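PDB 5UIZ: AA10A from Thermobifida fusca, which is a copper-dependent lytic polysaccharide monooxygenase of family AA10 that probably cleaves cellulose chains oxidatively. Local coordinates for residues N132-S143 and P181-P192. Numbering follows the deposited sequence.
Sequences NTFTIHLYDQAS and PAQNIQFTVHAP
Val189 sets CG2 over one face of the Phe134 ring, 3.6 Å from the ring centroid in a CH-pi contact, while Ala191 CB lies at the ring's edge. The Phe187 ring takes Ile136 CB over one face, off centre toward CZ, the two side chains side by side and pointing the same way; Phe149 and His174 meet this ring from elsewhere in the fold. Both phenylalanines carry CG between backbone N and carbonyl carbon (chi1 55° in Phe187), which lays the Phe187 ring beside Ile136 and brings the Phe134 ring under Val189 CG2. With Leu138 and Ile185 they form the buried face, packed against strands 146-154 and 198-206. The other face is polar. There the His137 ring is gripped at its edge: NE2 donates to a lone pair of Asn184 OD1 at 2.9 Å, with ring and amide planes 37° apart. Thr133 OG1 lies in the plane of the His190 ring, 2.8 Å from ND1, in a hydrogen bond. Asn132 closes one end, its ND2 sending a nearly straight bond (175°) to Ala191 O. At the other, Gln183 NE2 reaches Gln141 O at 2.9 Å, while Gln183 CG packs on Ser143 OG. An alanine in place of Gln183 would leave the carbonyl of Gln141 without this donor and is likely to give the turn from Asp140 to Ser143 more freedom to move. That type I turn leads from strand 133-140 toward the copper ligand His144, whose backbone N bonds Asp140 OD2. Strands 133-140 and 184-190 run antiparallel, 4.6 Å between their axes, and strand 38-42 on the far side of 133-140 completes a three-stranded sheet of the immunoglobulin-like beta-sandwich of AA10 enzymes, with the copper site of His37 and His144 at its end.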
ATOM      1  N   ASN A 132       6.367 -10.511 -13.216  1.00 21.48           N
ATOM      2  CA  ASN A 132       4.917 -10.574 -13.366  1.00 21.72           C
ATOM      3  C   ASN A 132       4.276 -11.501 -12.380  1.00 21.13           C
ATOM      4  O   ASN A 132       3.163 -11.262 -11.973  1.00 21.55           O
ATOM      5  CB  ASN A 132       4.490 -10.880 -14.803  1.00 21.58           C
ATOM      6  CG  ASN A 132       4.773  -9.700 -15.721  1.00 22.46           C
ATOM      7  OD1 ASN A 132       5.864  -9.594 -16.282  1.00 23.60           O
ATOM      8  ND2 ASN A 132       3.825  -8.760 -15.809  1.00 20.96           N
ATOM      9  N   THR A 133       4.996 -12.521 -11.949  1.00 22.92           N
ATOM     10  CA  THR A 133       4.533 -13.374 -10.870  1.00 24.07           C
ATOM     11  C   THR A 133       5.387 -13.010  -9.687  1.00 22.79           C
ATOM     12  O   THR A 133       6.591 -13.027  -9.811  1.00 21.84           O
ATOM     13  CB  THR A 133       4.677 -14.842 -11.273  1.00 25.74           C
ATOM     14  OG1 THR A 133       3.729 -15.074 -12.329  1.00 30.94           O
ATOM     15  CG2 THR A 133       4.405 -15.761 -10.124  1.00 24.44           C
ATOM     16  N   PHE A 134       4.754 -12.612  -8.578  1.00 21.90           N
ATOM     17  CA  PHE A 134       5.488 -12.180  -7.390  1.00 23.33           C
ATOM     18  C   PHE A 134       4.713 -12.567  -6.160  1.00 21.62           C
ATOM     19  O   PHE A 134       3.513 -12.930  -6.246  1.00 18.49           O
ATOM     20  CB  PHE A 134       5.789 -10.671  -7.421  1.00 25.55           C
ATOM     21  CG  PHE A 134       4.565  -9.795  -7.434  1.00 25.15           C
ATOM     22  CD1 PHE A 134       3.916  -9.502  -8.625  1.00 23.65           C
ATOM     23  CD2 PHE A 134       4.070  -9.269  -6.263  1.00 23.92           C
ATOM     24  CE1 PHE A 134       2.776  -8.723  -8.644  1.00 24.50           C
ATOM     25  CE2 PHE A 134       2.918  -8.491  -6.276  1.00 24.82           C
ATOM     26  CZ  PHE A 134       2.269  -8.219  -7.469  1.00 25.09           C
ATOM     27  N   THR A 135       5.416 -12.522  -5.034  1.00 20.10           N
ATOM     28  CA  THR A 135       4.865 -12.874  -3.718  1.00 23.51           C
ATOM     29  C   THR A 135       4.540 -11.638  -2.879  1.00 23.62           C
ATOM     30  O   THR A 135       5.320 -10.706  -2.739  1.00 26.40           O
ATOM     31  CB  THR A 135       5.842 -13.818  -2.937  1.00 25.70           C
ATOM     32  OG1 THR A 135       6.019 -15.035  -3.693  1.00 27.42           O
ATOM     33  CG2 THR A 135       5.306 -14.171  -1.545  1.00 23.88           C
ATOM     34  N   ILE A 136       3.361 -11.657  -2.292  1.00 25.25           N
ATOM     35  CA  ILE A 136       2.983 -10.677  -1.327  1.00 22.80           C
ATOM     36  C   ILE A 136       3.238 -11.250   0.041  1.00 24.15           C
ATOM     37  O   ILE A 136       2.693 -12.297   0.381  1.00 23.73           O
ATOM     38  CB  ILE A 136       1.518 -10.323  -1.451  1.00 23.85           C
ATOM     39  CG1 ILE A 136       1.243  -9.822  -2.891  1.00 25.15           C
ATOM     40  CG2 ILE A 136       1.128  -9.354  -0.341  1.00 22.58           C
ATOM     41  CD1 ILE A 136       0.529  -8.494  -3.051  1.00 25.63           C
ATOM     42  N   HIS A 137       4.044 -10.544   0.832  1.00 21.51           N
ATOM     43  CA  HIS A 137       4.308 -10.925   2.221  1.00 18.95           C
ATOM     44  C   HIS A 137       3.747  -9.824   3.173  1.00 17.99           C
ATOM     45  O   HIS A 137       4.177  -8.648   3.173  1.00 14.94           O
ATOM     46  CB  HIS A 137       5.806 -11.156   2.375  1.00 17.97           C
ATOM     47  CG  HIS A 137       6.250 -11.330   3.769  1.00 17.01           C
ATOM     48  ND1 HIS A 137       7.541 -11.068   4.156  1.00 16.41           N
ATOM     49  CD2 HIS A 137       5.581 -11.726   4.880  1.00 16.89           C
ATOM     50  CE1 HIS A 137       7.651 -11.315   5.448  1.00 17.14           C
ATOM     51  NE2 HIS A 137       6.468 -11.679   5.919  1.00 17.34           N
ATOM     52  N   LEU A 138       2.775 -10.241   3.951  1.00 16.74           N
ATOM     53  CA  LEU A 138       2.109  -9.418   4.904  1.00 17.04           C
ATOM     54  C   LEU A 138       2.664  -9.811   6.247  1.00 17.22           C
ATOM     55  O   LEU A 138       2.894 -10.996   6.524  1.00 14.43           O
ATOM     56  CB  LEU A 138       0.587  -9.687   4.871  1.00 20.05           C
ATOM     57  CG  LEU A 138      -0.190  -8.689   5.763  1.00 23.55           C
ATOM     58  CD1 LEU A 138      -0.694  -7.563   4.866  1.00 25.95           C
ATOM     59  CD2 LEU A 138      -1.325  -9.249   6.595  1.00 24.70           C
ATOM     60  N   TYR A 139       2.898  -8.813   7.092  1.00 18.09           N
ATOM     61  CA  TYR A 139       3.228  -9.031   8.467  1.00 19.19           C
ATOM     62  C   TYR A 139       2.128  -8.390   9.271  1.00 20.92           C
ATOM     63  O   TYR A 139       1.822  -7.235   9.068  1.00 17.34           O
ATOM     64  CB  TYR A 139       4.556  -8.396   8.820  1.00 19.49           C
ATOM     65  CG  TYR A 139       4.984  -8.551  10.256  1.00 21.14           C
ATOM     66  CD1 TYR A 139       5.333  -9.784  10.762  1.00 22.68           C
ATOM     67  CD2 TYR A 139       5.149  -7.448  11.097  1.00 26.34           C
ATOM     68  CE1 TYR A 139       5.749  -9.947  12.073  1.00 23.92           C
ATOM     69  CE2 TYR A 139       5.629  -7.600  12.405  1.00 26.68           C
ATOM     70  CZ  TYR A 139       5.911  -8.872  12.881  1.00 26.03           C
ATOM     71  OH  TYR A 139       6.343  -9.049  14.200  1.00 27.71           O
ATOM     72  N   ASP A 140       1.588  -9.136  10.217  1.00 21.42           N
ATOM     73  CA  ASP A 140       0.551  -8.637  11.101  1.00 24.64           C
ATOM     74  C   ASP A 140       0.945  -9.004  12.516  1.00 26.14           C
ATOM     75  O   ASP A 140       0.845 -10.170  12.885  1.00 24.50           O
ATOM     76  CB  ASP A 140      -0.769  -9.328  10.736  1.00 25.22           C
ATOM     77  CG  ASP A 140      -1.880  -9.068  11.784  1.00 25.69           C
ATOM     78  OD1 ASP A 140      -1.756  -8.110  12.578  1.00 28.32           O
ATOM     79  OD2 ASP A 140      -2.838  -9.858  11.819  1.00 23.34           O
ATOM     80  N   GLN A 141       1.360  -8.031  13.322  0.60 28.79           N
ATOM     81  CA  GLN A 141       1.855  -8.334  14.687  0.60 32.20           C
ATOM     82  C   GLN A 141       0.772  -8.890  15.610  0.60 29.13           C
ATOM     83  O   GLN A 141       1.066  -9.707  16.468  0.60 30.61           O
ATOM     84  CB  GLN A 141       2.533  -7.103  15.328  0.60 38.25           C
ATOM     85  CG  GLN A 141       3.675  -7.400  16.323  0.60 41.74           C
ATOM     86  CD  GLN A 141       3.234  -7.592  17.762  0.60 42.92           C
ATOM     87  OE1 GLN A 141       2.120  -7.219  18.150  0.60 44.40           O
ATOM     88  NE2 GLN A 141       4.121  -8.161  18.571  0.60 41.23           N
ATOM     89  N   ALA A 142      -0.474  -8.496  15.401  1.00 25.05           N
ATOM     90  CA  ALA A 142      -1.567  -8.976  16.213  1.00 25.12           C
ATOM     91  C   ALA A 142      -2.143 -10.330  15.817  1.00 25.07           C
ATOM     92  O   ALA A 142      -3.011 -10.845  16.538  1.00 28.01           O
ATOM     93  CB  ALA A 142      -2.680  -7.932  16.199  1.00 26.82           C
ATOM     94  N   SER A 143      -1.703 -10.922  14.700  1.00 24.32           N
ATOM     95  CA  SER A 143      -2.243 -12.203  14.242  1.00 27.18           C
ATOM     96  C   SER A 143      -3.773 -12.189  14.195  1.00 26.35           C
ATOM     97  O   SER A 143      -4.411 -13.021  14.768  1.00 29.30           O
ATOM     98  CB  SER A 143      -1.771 -13.349  15.174  1.00 28.91           C
ATOM     99  OG  SER A 143      -0.384 -13.281  15.296  1.00 32.36           O
ATOM    100  N   PRO A 181      -5.145 -16.848  11.798  1.00 20.97           N
ATOM    101  CA  PRO A 181      -4.255 -15.986  12.528  1.00 22.44           C
ATOM    102  C   PRO A 181      -2.810 -16.450  12.423  1.00 23.58           C
ATOM    103  O   PRO A 181      -2.529 -17.622  12.597  1.00 25.00           O
ATOM    104  CB  PRO A 181      -4.749 -16.123  13.967  1.00 24.71           C
ATOM    105  CG  PRO A 181      -6.145 -16.557  13.852  1.00 22.89           C
ATOM    106  CD  PRO A 181      -6.228 -17.371  12.641  1.00 23.03           C
ATOM    107  N   ALA A 182      -1.931 -15.530  12.076  1.00 23.35           N
ATOM    108  CA  ALA A 182      -0.523 -15.785  11.850  1.00 22.68           C
ATOM    109  C   ALA A 182       0.147 -14.424  11.751  1.00 23.91           C
ATOM    110  O   ALA A 182      -0.481 -13.445  11.288  1.00 23.85           O
ATOM    111  CB  ALA A 182      -0.320 -16.516  10.574  1.00 22.82           C
ATOM    112  N   GLN A 183       1.397 -14.333  12.169  1.00 21.25           N
ATOM    113  CA  GLN A 183       2.096 -13.065  12.044  1.00 22.19           C
ATOM    114  C   GLN A 183       2.604 -12.802  10.644  1.00 20.55           C
ATOM    115  O   GLN A 183       2.722 -11.640  10.237  1.00 19.72           O
ATOM    116  CB  GLN A 183       3.198 -12.915  13.111  1.00 25.38           C
ATOM    117  CG  GLN A 183       2.562 -12.794  14.486  1.00 29.23           C
ATOM    118  CD  GLN A 183       3.561 -12.543  15.608  1.00 33.03           C
ATOM    119  OE1 GLN A 183       4.509 -13.302  15.778  1.00 34.28           O
ATOM    120  NE2 GLN A 183       3.313 -11.501  16.411  1.00 33.72           N
ATOM    121  N   ASN A 184       2.898 -13.861   9.909  1.00 17.78           N
ATOM    122  CA  ASN A 184       3.331 -13.762   8.549  1.00 17.79           C
ATOM    123  C   ASN A 184       2.402 -14.518   7.629  1.00 19.00           C
ATOM    124  O   ASN A 184       2.107 -15.689   7.844  1.00 19.80           O
ATOM    125  CB  ASN A 184       4.743 -14.300   8.409  1.00 18.62           C
ATOM    126  CG  ASN A 184       5.744 -13.470   9.170  1.00 19.02           C
ATOM    127  OD1 ASN A 184       6.294 -12.450   8.659  1.00 18.45           O
ATOM    128  ND2 ASN A 184       5.905 -13.830  10.433  1.00 17.09           N
ATOM    129  N   ILE A 185       1.937 -13.843   6.590  1.00 21.08           N
ATOM    130  CA  ILE A 185       1.052 -14.429   5.581  1.00 21.52           C
ATOM    131  C   ILE A 185       1.677 -14.102   4.266  1.00 22.34           C
ATOM    132  O   ILE A 185       2.129 -12.964   4.043  1.00 21.56           O
ATOM    133  CB  ILE A 185      -0.337 -13.847   5.647  1.00 22.62           C
ATOM    134  CG1 ILE A 185      -1.028 -14.285   6.962  1.00 24.45           C
ATOM    135  CG2 ILE A 185      -1.168 -14.320   4.461  1.00 24.59           C
ATOM    136  CD1 ILE A 185      -2.409 -13.676   7.249  1.00 23.18           C
ATOM    137  N   GLN A 186       1.773 -15.101   3.409  1.00 24.18           N
ATOM    138  CA  GLN A 186       2.248 -14.854   2.059  1.00 25.55           C
ATOM    139  C   GLN A 186       1.581 -15.711   1.027  1.00 22.88           C
ATOM    140  O   GLN A 186       1.151 -16.800   1.337  1.00 20.70           O
ATOM    141  CB  GLN A 186       3.751 -15.013   1.978  1.00 31.10           C
ATOM    142  CG  GLN A 186       4.243 -16.431   2.156  1.00 36.58           C
ATOM    143  CD  GLN A 186       5.725 -16.510   1.982  1.00 42.41           C
ATOM    144  OE1 GLN A 186       6.417 -15.591   2.378  1.00 47.62           O
ATOM    145  NE2 GLN A 186       6.231 -17.623   1.407  1.00 47.98           N
ATOM    146  N   PHE A 187       1.492 -15.173  -0.181  1.00 20.80           N
ATOM    147  CA  PHE A 187       0.838 -15.823  -1.329  1.00 20.07           C
ATOM    148  C   PHE A 187       1.350 -15.172  -2.619  1.00 18.96           C
ATOM    149  O   PHE A 187       1.786 -14.035  -2.605  1.00 18.57           O
ATOM    150  CB  PHE A 187      -0.680 -15.719  -1.249  1.00 20.04           C
ATOM    151  CG  PHE A 187      -1.196 -14.312  -1.102  1.00 18.70           C
ATOM    152  CD1 PHE A 187      -1.499 -13.555  -2.218  1.00 19.04           C
ATOM    153  CD2 PHE A 187      -1.389 -13.758   0.142  1.00 18.86           C
ATOM    154  CE1 PHE A 187      -1.977 -12.263  -2.083  1.00 19.35           C
ATOM    155  CE2 PHE A 187      -1.834 -12.475   0.281  1.00 18.48           C
ATOM    156  CZ  PHE A 187      -2.119 -11.721  -0.851  1.00 19.21           C
ATOM    157  N   THR A 188       1.298 -15.911  -3.696  1.00 18.28           N
ATOM    158  CA  THR A 188       1.864 -15.540  -4.976  1.00 19.48           C
ATOM    159  C   THR A 188       0.738 -15.094  -5.902  1.00 19.41           C
ATOM    160  O   THR A 188      -0.327 -15.683  -5.915  1.00 18.67           O
ATOM    161  CB  THR A 188       2.600 -16.753  -5.593  1.00 20.78           C
ATOM    162  OG1 THR A 188       3.482 -17.305  -4.611  1.00 23.70           O
ATOM    163  CG2 THR A 188       3.400 -16.360  -6.812  1.00 20.65           C
ATOM    164  N   VAL A 189       0.967 -14.013  -6.640  1.00 19.79           N
ATOM    165  CA  VAL A 189      -0.043 -13.452  -7.504  1.00 18.26           C
ATOM    166  C   VAL A 189       0.635 -13.314  -8.861  1.00 18.28           C
ATOM    167  O   VAL A 189       1.843 -13.287  -8.956  1.00 17.44           O
ATOM    168  CB  VAL A 189      -0.546 -12.102  -7.007  1.00 18.79           C
ATOM    169  CG1 VAL A 189      -0.896 -12.141  -5.533  1.00 18.89           C
ATOM    170  CG2 VAL A 189       0.452 -11.010  -7.272  1.00 20.73           C
ATOM    171  N   HIS A 190      -0.171 -13.221  -9.897  1.00 18.10           N
ATOM    172  CA  HIS A 190       0.324 -13.004 -11.207  1.00 18.85           C
ATOM    173  C   HIS A 190      -0.361 -11.794 -11.748  1.00 17.80           C
ATOM    174  O   HIS A 190      -1.601 -11.717 -11.716  1.00 18.48           O
ATOM    175  CB  HIS A 190       0.045 -14.214 -12.119  1.00 19.00           C
ATOM    176  CG  HIS A 190       0.458 -13.955 -13.514  1.00 18.78           C
ATOM    177  ND1 HIS A 190       1.787 -13.864 -13.876  1.00 19.96           N
ATOM    178  CD2 HIS A 190      -0.257 -13.609 -14.603  1.00 20.08           C
ATOM    179  CE1 HIS A 190       1.873 -13.568 -15.158  1.00 19.58           C
ATOM    180  NE2 HIS A 190       0.649 -13.361 -15.612  1.00 23.02           N
ATOM    181  N   ALA A 191       0.433 -10.845 -12.255  1.00 18.49           N
ATOM    182  CA  ALA A 191      -0.134  -9.614 -12.840  1.00 19.44           C
ATOM    183  C   ALA A 191       0.227  -9.554 -14.304  1.00 20.04           C
ATOM    184  O   ALA A 191       1.347  -9.165 -14.640  1.00 20.86           O
ATOM    185  CB  ALA A 191       0.395  -8.382 -12.139  1.00 21.64           C
ATOM    186  N   PRO A 192      -0.719  -9.911 -15.172  1.00 20.28           N
ATOM    187  CA  PRO A 192      -0.394 -10.145 -16.577  1.00 21.91           C
ATOM    188  C   PRO A 192      -0.229  -8.854 -17.356  1.00 23.57           C
ATOM    189  O   PRO A 192      -0.843  -7.856 -16.997  1.00 21.42           O
ATOM    190  CB  PRO A 192      -1.620 -10.883 -17.113  1.00 21.64           C
ATOM    191  CG  PRO A 192      -2.733 -10.528 -16.167  1.00 21.86           C
ATOM    192  CD  PRO A 192      -2.086 -10.344 -14.823  1.00 20.86           C
TER
HETATM  193  O   HOH W   1      -2.818 -11.934  10.597  0.99 28.39           O